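Local coordinates for protein glucosidase 2 subunit beta (Schizosaccharomyces pombe, PDB 4XQM) that recognises mannose-bearing N-glycans through this lectin (MRH) domain of the beta subunit of glucosidase 2, which trims glucose from immature glycoproteins in the endoplasmic reticulum, at residues S59-V73 and C81-C93. Residues are numbered along the deposited sequence; the frame is centred on the assembly and turned at random.
Sequences SAIVTVECGVENEIV and CEYLIKMKSPAAC. With MAN (alpha-D-mannopyranose), chain B.
Tyr83 N bonds Ser59 O and Ile61 N bonds Tyr83 O, beginning the alternating backbone bonds that set strand 82-89 parallel to 59-66 as far as Ser89 N to Glu65 O. On its other edge, antiparallel to 71-73, Glu71 and Lys88 exchange two bonds, and Val73 N reaches Lys86 O at 2.7 Å.

Val62, Val64, Ile72, Ile85 and Met87 pack on one face of the sheet, which also carries Ala60 and Tyr83. The Met87 chain, bent at its thioether (chi3 62°), sets SD 3.6 Å from Val62 CG1 and swings CE toward Ile72 CG1, bridging both flanking strands. Ile72 CG2 meets Ile85 CG2 at 4.0 Å. On the opposite face, Glu65 lies near Lys86, and Glu71 near Lys88, both pairs beyond salt-bridge distance; a water joins Glu65 OE1 to Met87 O.

Ser89 OG, anti to its own N (chi1 174°), donates to Asn70 OD1 at 2.6 Å, nearly in line with the amide C=O, and accepts from Ala91 N in an ST turn. The Cys66-Cys93 disulfide ties the residue after the 3-10 segment 90-92 to Cys66.

At the other end Tyr83 OH donates to mannose O3 at 2.7 Å, with O3 in the ring plane; the same OH is hydrogen-bonded to Arg58 NE, which helps position it. Cys81, disulfide-linked to Cys52, flanks the sugar, and Arg58, Glu77, Gln28 and Tyr16 complete the mannose pocket of the MRH lectin domain.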
ATOM      1  N   SER A  59       4.300   7.556  -4.161  1.00 12.04           N
ATOM      2  CA  SER A  59       4.122   6.217  -4.702  1.00 10.56           C
ATOM      3  C   SER A  59       4.347   5.248  -3.556  1.00 13.48           C
ATOM      4  O   SER A  59       4.938   5.612  -2.530  1.00 11.84           O
ATOM      5  CB  SER A  59       5.095   5.959  -5.863  1.00 11.26           C
ATOM      6  OG  SER A  59       6.441   6.049  -5.417  1.00 13.26           O
ATOM      7  N   ALA A  60       3.854   4.026  -3.712  1.00 11.19           N
ATOM      8  CA  ALA A  60       3.968   3.034  -2.654  1.00 12.48           C
ATOM      9  C   ALA A  60       4.231   1.680  -3.273  1.00 12.73           C
ATOM     10  O   ALA A  60       3.566   1.282  -4.231  1.00 14.02           O
ATOM     11  CB  ALA A  60       2.694   3.001  -1.827  1.00 11.09           C
ATOM     12  N   ILE A  61       5.197   0.963  -2.707  1.00 12.13           N
ATOM     13  CA  ILE A  61       5.489  -0.392  -3.146  1.00 12.81           C
ATOM     14  C   ILE A  61       5.013  -1.313  -2.041  1.00 12.49           C
ATOM     15  O   ILE A  61       5.534  -1.275  -0.915  1.00 12.17           O
ATOM     16  CB  ILE A  61       6.991  -0.589  -3.390  1.00 14.52           C
ATOM     17  CG1 ILE A  61       7.453   0.386  -4.470  1.00 15.49           C
ATOM     18  CG2 ILE A  61       7.280  -2.020  -3.806  1.00 14.29           C
ATOM     19  CD1 ILE A  61       8.920   0.278  -4.808  1.00 20.94           C
ATOM     20  N   VAL A  62       4.005  -2.122  -2.344  1.00  9.68           N
ATOM     21  CA  VAL A  62       3.342  -2.922  -1.317  1.00 10.67           C
ATOM     22  C   VAL A  62       3.661  -4.393  -1.513  1.00 11.29           C
ATOM     23  O   VAL A  62       3.242  -4.993  -2.510  1.00 11.94           O
ATOM     24  CB  VAL A  62       1.800  -2.717  -1.345  1.00 11.93           C
ATOM     25  CG1 VAL A  62       1.124  -3.505  -0.224  1.00 14.56           C
ATOM     26  CG2 VAL A  62       1.441  -1.227  -1.255  1.00 12.96           C
ATOM     27  N   THR A  63       4.390  -4.971  -0.559  1.00 10.84           N
ATOM     28  CA  THR A  63       4.730  -6.389  -0.614  1.00 10.99           C
ATOM     29  C   THR A  63       3.737  -7.183   0.231  1.00 11.33           C
ATOM     30  O   THR A  63       3.619  -6.958   1.436  1.00 13.05           O
ATOM     31  CB  THR A  63       6.174  -6.652  -0.137  1.00 11.60           C
ATOM     32  OG1 THR A  63       7.099  -5.926  -0.964  1.00 14.17           O
ATOM     33  CG2 THR A  63       6.504  -8.146  -0.219  1.00 14.11           C
ATOM     34  N   VAL A  64       3.002  -8.092  -0.410  1.00  9.75           N
ATOM     35  CA  VAL A  64       1.941  -8.839   0.266  1.00 10.78           C
ATOM     36  C   VAL A  64       2.321 -10.311   0.373  1.00 12.00           C
ATOM     37  O   VAL A  64       2.472 -11.009  -0.645  1.00 14.08           O
ATOM     38  CB  VAL A  64       0.605  -8.734  -0.499  1.00 12.28           C
ATOM     39  CG1 VAL A  64      -0.510  -9.402   0.295  1.00 12.91           C
ATOM     40  CG2 VAL A  64       0.257  -7.287  -0.788  1.00 12.87           C
ATOM     41  N   GLU A  65       2.460 -10.794   1.600  1.00 10.55           N
ATOM     42  CA  GLU A  65       2.860 -12.183   1.811  1.00 11.81           C
ATOM     43  C   GLU A  65       1.770 -12.966   2.526  1.00 12.50           C
ATOM     44  O   GLU A  65       0.909 -12.390   3.186  1.00 12.84           O
ATOM     45  CB  GLU A  65       4.197 -12.234   2.547  1.00 16.74           C
ATOM     46  CG  GLU A  65       5.298 -11.591   1.699  1.00 18.24           C
ATOM     47  CD  GLU A  65       6.612 -11.414   2.422  1.00 28.22           C
ATOM     48  OE1 GLU A  65       6.626 -11.396   3.675  1.00 30.69           O
ATOM     49  OE2 GLU A  65       7.638 -11.283   1.719  1.00 27.84           O
ATOM     50  N   CYS A  66       1.792 -14.283   2.351  1.00 11.21           N
ATOM     51  CA  CYS A  66       0.754 -15.156   2.890  1.00 13.63           C
ATOM     52  C   CYS A  66       0.665 -15.076   4.411  1.00 10.46           C
ATOM     53  O   CYS A  66       1.678 -15.177   5.107  1.00 15.16           O
ATOM     54  CB  CYS A  66       1.006 -16.608   2.470  1.00 13.18           C
ATOM     55  SG  CYS A  66      -0.120 -17.829   3.224  1.00 14.05           S
ATOM     56  N   GLY A  67      -0.562 -14.906   4.908  1.00 11.14           N
ATOM     57  CA  GLY A  67      -0.844 -14.982   6.328  1.00 11.97           C
ATOM     58  C   GLY A  67      -2.323 -15.220   6.537  1.00 11.92           C
ATOM     59  O   GLY A  67      -3.113 -15.135   5.597  1.00 13.17           O
ATOM     60  N   VAL A  68      -2.711 -15.477   7.780  1.00 12.50           N
ATOM     61  CA  VAL A  68      -4.094 -15.863   8.063  1.00 12.72           C
ATOM     62  C   VAL A  68      -5.070 -14.685   8.092  1.00 15.03           C
ATOM     63  O   VAL A  68      -6.267 -14.865   7.880  1.00 18.82           O
ATOM     64  CB  VAL A  68      -4.191 -16.684   9.372  1.00 16.91           C
ATOM     65  CG1 VAL A  68      -3.450 -17.998   9.211  1.00 19.29           C
ATOM     66  CG2 VAL A  68      -3.613 -15.901  10.539  1.00 19.16           C
ATOM     67  N   GLU A  69      -4.564 -13.483   8.346  1.00 13.22           N
ATOM     68  CA  GLU A  69      -5.401 -12.293   8.464  1.00 15.61           C
ATOM     69  C   GLU A  69      -4.741 -11.118   7.745  1.00 15.44           C
ATOM     70  O   GLU A  69      -3.506 -11.042   7.684  1.00 14.07           O
ATOM     71  CB  GLU A  69      -5.601 -11.954   9.944  1.00 19.20           C
ATOM     72  CG  GLU A  69      -6.310 -10.635  10.218  1.00 27.65           C
ATOM     73  CD  GLU A  69      -6.996 -10.604  11.580  1.00 39.28           C
ATOM     74  OE1 GLU A  69      -6.517 -11.290  12.514  1.00 38.18           O
ATOM     75  OE2 GLU A  69      -8.019  -9.891  11.708  1.00 39.87           O
ATOM     76  N   ASN A  70      -5.551 -10.220   7.191  1.00 14.28           N
ATOM     77  CA  ASN A  70      -5.032  -8.976   6.607  1.00 12.60           C
ATOM     78  C   ASN A  70      -4.368  -8.088   7.659  1.00 13.75           C
ATOM     79  O   ASN A  70      -4.964  -7.791   8.697  1.00 15.39           O
ATOM     80  CB  ASN A  70      -6.158  -8.176   5.952  1.00 11.87           C
ATOM     81  CG  ASN A  70      -6.698  -8.831   4.712  1.00 14.60           C
ATOM     82  OD1 ASN A  70      -6.013  -9.629   4.062  1.00 13.54           O
ATOM     83  ND2 ASN A  70      -7.929  -8.481   4.353  1.00 16.77           N
ATOM     84  N   GLU A  71      -3.142  -7.659   7.378  1.00 11.54           N
ATOM     85  CA  GLU A  71      -2.365  -6.869   8.324  1.00 13.20           C
ATOM     86  C   GLU A  71      -1.351  -5.993   7.585  1.00 12.37           C
ATOM     87  O   GLU A  71      -0.677  -6.460   6.663  1.00 11.45           O
ATOM     88  CB  GLU A  71      -1.630  -7.815   9.283  1.00 16.53           C
ATOM     89  CG  GLU A  71      -0.567  -7.149  10.149  1.00 24.55           C
ATOM     90  CD  GLU A  71       0.245  -8.156  10.966  1.00 26.47           C
ATOM     91  OE1 GLU A  71       1.097  -7.713  11.771  1.00 33.62           O
ATOM     92  OE2 GLU A  71       0.039  -9.382  10.802  1.00 27.02           O
ATOM     93  N   ILE A  72      -1.264  -4.720   7.975  1.00 10.64           N
ATOM     94  CA  ILE A  72      -0.149  -3.888   7.537  1.00  9.81           C
ATOM     95  C   ILE A  72       0.958  -4.088   8.570  1.00 11.74           C
ATOM     96  O   ILE A  72       0.810  -3.704   9.731  1.00 11.12           O
ATOM     97  CB  ILE A  72      -0.554  -2.402   7.423  1.00  9.95           C
ATOM     98  CG1 ILE A  72      -1.534  -2.210   6.255  1.00 11.60           C
ATOM     99  CG2 ILE A  72       0.670  -1.498   7.242  1.00 10.78           C
ATOM    100  CD1 ILE A  72      -2.137  -0.794   6.184  1.00 13.88           C
ATOM    101  N   VAL A  73       2.037  -4.741   8.146  1.00 11.10           N
ATOM    102  CA  VAL A  73       3.139  -5.117   9.036  1.00 11.72           C
ATOM    103  C   VAL A  73       4.015  -3.909   9.327  1.00 12.33           C
ATOM    104  O   VAL A  73       4.372  -3.670  10.476  1.00 10.80           O
ATOM    105  CB  VAL A  73       3.974  -6.268   8.426  1.00 11.54           C
ATOM    106  CG1 VAL A  73       5.230  -6.535   9.250  1.00 16.49           C
ATOM    107  CG2 VAL A  73       3.114  -7.525   8.356  1.00 14.74           C
ATOM    108  N   CYS A  81       8.420  10.678   0.513  1.00 11.92           N
ATOM    109  CA  CYS A  81       7.240  10.401  -0.308  1.00 11.37           C
ATOM    110  C   CYS A  81       7.340   9.161  -1.187  1.00 14.34           C
ATOM    111  O   CYS A  81       6.602   9.011  -2.168  1.00 14.14           O
ATOM    112  CB  CYS A  81       6.803  11.655  -1.077  1.00 14.27           C
ATOM    113  SG  CYS A  81       6.079  12.857   0.057  1.00 12.84           S
ATOM    114  N   GLU A  82       8.236   8.257  -0.797  1.00 13.59           N
ATOM    115  CA  GLU A  82       8.308   6.926  -1.379  1.00 17.86           C
ATOM    116  C   GLU A  82       8.047   5.953  -0.227  1.00 17.46           C
ATOM    117  O   GLU A  82       8.838   5.877   0.714  1.00 16.66           O
ATOM    118  CB  GLU A  82       9.694   6.687  -2.003  1.00 18.37           C
ATOM    119  CG  GLU A  82      10.121   7.723  -3.054  1.00 23.76           C
ATOM    120  CD  GLU A  82      11.553   7.519  -3.554  1.00 30.34           C
ATOM    121  OE1 GLU A  82      12.047   6.367  -3.526  1.00 33.59           O
ATOM    122  OE2 GLU A  82      12.190   8.514  -3.975  1.00 32.53           O
ATOM    123  N   TYR A  83       6.933   5.225  -0.284  1.00 13.48           N
ATOM    124  CA  TYR A  83       6.518   4.409   0.842  1.00 13.10           C
ATOM    125  C   TYR A  83       6.716   2.926   0.542  1.00 14.29           C
ATOM    126  O   TYR A  83       6.312   2.442  -0.517  1.00 17.02           O
ATOM    127  CB  TYR A  83       5.050   4.685   1.167  1.00 12.78           C
ATOM    128  CG  TYR A  83       4.778   6.153   1.419  1.00 13.01           C
ATOM    129  CD1 TYR A  83       4.556   7.033   0.358  1.00 10.21           C
ATOM    130  CD2 TYR A  83       4.775   6.663   2.709  1.00 13.09           C
ATOM    131  CE1 TYR A  83       4.323   8.386   0.585  1.00 10.59           C
ATOM    132  CE2 TYR A  83       4.545   8.014   2.954  1.00 10.51           C
ATOM    133  CZ  TYR A  83       4.320   8.868   1.883  1.00 12.44           C
ATOM    134  OH  TYR A  83       4.090  10.212   2.108  1.00 12.68           O
ATOM    135  N   LEU A  84       7.354   2.209   1.461  1.00  9.69           N
ATOM    136  CA  LEU A  84       7.476   0.761   1.320  1.00 12.27           C
ATOM    137  C   LEU A  84       6.566   0.137   2.368  1.00 10.87           C
ATOM    138  O   LEU A  84       6.753   0.349   3.568  1.00 12.53           O
ATOM    139  CB  LEU A  84       8.927   0.311   1.533  1.00 11.62           C
ATOM    140  CG  LEU A  84       9.958   0.964   0.615  1.00 17.03           C
ATOM    141  CD1 LEU A  84      11.335   0.359   0.872  1.00 21.71           C
ATOM    142  CD2 LEU A  84       9.556   0.783  -0.829  1.00 19.46           C
ATOM    143  N   ILE A  85       5.563  -0.607   1.920  1.00 10.87           N
ATOM    144  CA  ILE A  85       4.572  -1.160   2.839  1.00 10.55           C
ATOM    145  C   ILE A  85       4.615  -2.670   2.779  1.00 10.78           C
ATOM    146  O   ILE A  85       4.453  -3.259   1.700  1.00 11.83           O
ATOM    147  CB  ILE A  85       3.153  -0.678   2.483  1.00 11.91           C
ATOM    148  CG1 ILE A  85       3.118   0.851   2.409  1.00 12.15           C
ATOM    149  CG2 ILE A  85       2.149  -1.177   3.518  1.00 11.15           C
ATOM    150  CD1 ILE A  85       1.759   1.434   2.043  1.00 11.73           C
ATOM    151  N   LYS A  86       4.847  -3.296   3.929  1.00 10.02           N
ATOM    152  CA  LYS A  86       4.824  -4.756   4.026  1.00 11.09           C
ATOM    153  C   LYS A  86       3.500  -5.219   4.637  1.00 11.46           C
ATOM    154  O   LYS A  86       3.019  -4.628   5.612  1.00 11.31           O
ATOM    155  CB  LYS A  86       6.007  -5.252   4.862  1.00 14.83           C
ATOM    156  CG  LYS A  86       6.149  -6.775   4.888  1.00 19.65           C
ATOM    157  CD  LYS A  86       7.490  -7.183   5.497  1.00 23.64           C
ATOM    158  CE  LYS A  86       7.506  -8.672   5.817  1.00 35.37           C
ATOM    159  NZ  LYS A  86       8.697  -9.060   6.636  1.00 39.34           N
ATOM    160  N   MET A  87       2.910  -6.262   4.053  1.00 11.79           N
ATOM    161  CA  MET A  87       1.625  -6.775   4.513  1.00  9.93           C
ATOM    162  C   MET A  87       1.587  -8.291   4.590  1.00  9.11           C
ATOM    163  O   MET A  87       2.356  -8.966   3.925  1.00 10.60           O
ATOM    164  CB  MET A  87       0.506  -6.346   3.554  1.00 12.49           C
ATOM    165  CG  MET A  87       0.353  -4.859   3.372  1.00 12.86           C
ATOM    166  SD  MET A  87      -1.105  -4.482   2.377  1.00 12.97           S
ATOM    167  CE  MET A  87      -2.418  -5.155   3.398  1.00 12.63           C
ATOM    168  N   LYS A  88       0.668  -8.807   5.398  1.00 10.86           N
ATOM    169  CA  LYS A  88       0.241 -10.201   5.307  1.00 11.47           C
ATOM    170  C   LYS A  88      -1.224 -10.229   4.905  1.00 11.43           C
ATOM    171  O   LYS A  88      -1.981  -9.296   5.228  1.00 11.82           O
ATOM    172  CB  LYS A  88       0.471 -10.929   6.636  1.00 12.67           C
ATOM    173  CG  LYS A  88       1.950 -11.254   6.846  1.00 16.04           C
ATOM    174  CD  LYS A  88       2.432 -11.047   8.270  1.00 30.45           C
ATOM    175  CE  LYS A  88       1.906 -12.091   9.218  1.00 32.43           C
ATOM    176  NZ  LYS A  88       2.906 -12.404  10.307  1.00 27.90           N
ATOM    177  N   SER A  89      -1.627 -11.278   4.188  1.00 10.70           N
ATOM    178  CA  SER A  89      -3.011 -11.403   3.731  1.00 13.38           C
ATOM    179  C   SER A  89      -3.267 -12.798   3.200  1.00 11.10           C
ATOM    180  O   SER A  89      -2.400 -13.372   2.530  1.00 10.65           O
ATOM    181  CB  SER A  89      -3.323 -10.407   2.608  1.00 14.01           C
ATOM    182  OG  SER A  89      -4.626 -10.648   2.095  1.00 11.93           O
ATOM    183  N   PRO A  90      -4.456 -13.348   3.487  1.00 11.44           N
ATOM    184  CA  PRO A  90      -4.842 -14.622   2.869  1.00 12.38           C
ATOM    185  C   PRO A  90      -4.865 -14.524   1.344  1.00 13.96           C
ATOM    186  O   PRO A  90      -4.741 -15.552   0.681  1.00 14.74           O
ATOM    187  CB  PRO A  90      -6.259 -14.864   3.403  1.00 18.09           C
ATOM    188  CG  PRO A  90      -6.329 -14.088   4.670  1.00 18.26           C
ATOM    189  CD  PRO A  90      -5.463 -12.869   4.452  1.00 12.69           C
ATOM    190  N   ALA A  91      -4.991 -13.316   0.792  1.00 13.59           N
ATOM    191  CA  ALA A  91      -4.959 -13.133  -0.663  1.00 14.22           C
ATOM    192  C   ALA A  91      -3.668 -13.675  -1.274  1.00 15.10           C
ATOM    193  O   ALA A  91      -3.643 -14.075  -2.448  1.00 16.69           O
ATOM    194  CB  ALA A  91      -5.109 -11.677  -1.018  1.00 13.97           C
ATOM    195  N   ALA A  92      -2.603 -13.688  -0.475  1.00 11.54           N
ATOM    196  CA  ALA A  92      -1.280 -14.075  -0.954  1.00 12.13           C
ATOM    197  C   ALA A  92      -0.996 -15.548  -0.678  1.00 15.33           C
ATOM    198  O   ALA A  92       0.105 -16.037  -0.935  1.00 13.63           O
ATOM    199  CB  ALA A  92      -0.206 -13.197  -0.324  1.00 12.56           C
ATOM    200  N   CYS A  93      -1.997 -16.256  -0.169  1.00 13.01           N
ATOM    201  CA  CYS A  93      -1.817 -17.672   0.158  1.00 16.04           C
ATOM    202  C   CYS A  93      -2.253 -18.548  -1.005  1.00 18.59           C
ATOM    203  O   CYS A  93      -2.944 -18.085  -1.922  1.00 21.40           O
ATOM    204  CB  CYS A  93      -2.596 -18.026   1.427  1.00 15.98           C
ATOM    205  SG  CYS A  93      -2.015 -17.141   2.898  1.00 14.72           S
TER
HETATM  206  C1  MAN B 501       3.233  14.185   4.934  1.00 25.34           C
HETATM  207  C2  MAN B 501       3.205  12.787   4.740  1.00 14.79           C
HETATM  208  C3  MAN B 501       4.670  12.330   4.816  1.00 16.21           C
HETATM  209  C4  MAN B 501       5.553  13.177   3.852  1.00 14.16           C
HETATM  210  C5  MAN B 501       5.401  14.666   4.199  1.00 18.08           C
HETATM  211  C6  MAN B 501       6.079  15.584   3.208  1.00 16.92           C
HETATM  212  O1  MAN B 501       3.851  14.142   6.186  1.00 26.58           O
HETATM  213  O2  MAN B 501       2.700  12.532   3.480  1.00 18.59           O
HETATM  214  O3  MAN B 501       4.773  10.954   4.561  1.00 14.74           O
HETATM  215  O4  MAN B 501       6.903  12.834   4.001  1.00 16.84           O
HETATM  216  O5  MAN B 501       4.015  14.968   4.124  1.00 21.43           O
HETATM  217  O6  MAN B 501       6.134  16.888   3.799  1.00 19.05           O
HETATM  218  O   HOH W   1       7.329   8.615  -5.011  1.00 14.64           O
HETATM  219  O   HOH W   2       4.746 -10.053   5.008  1.00 30.04           O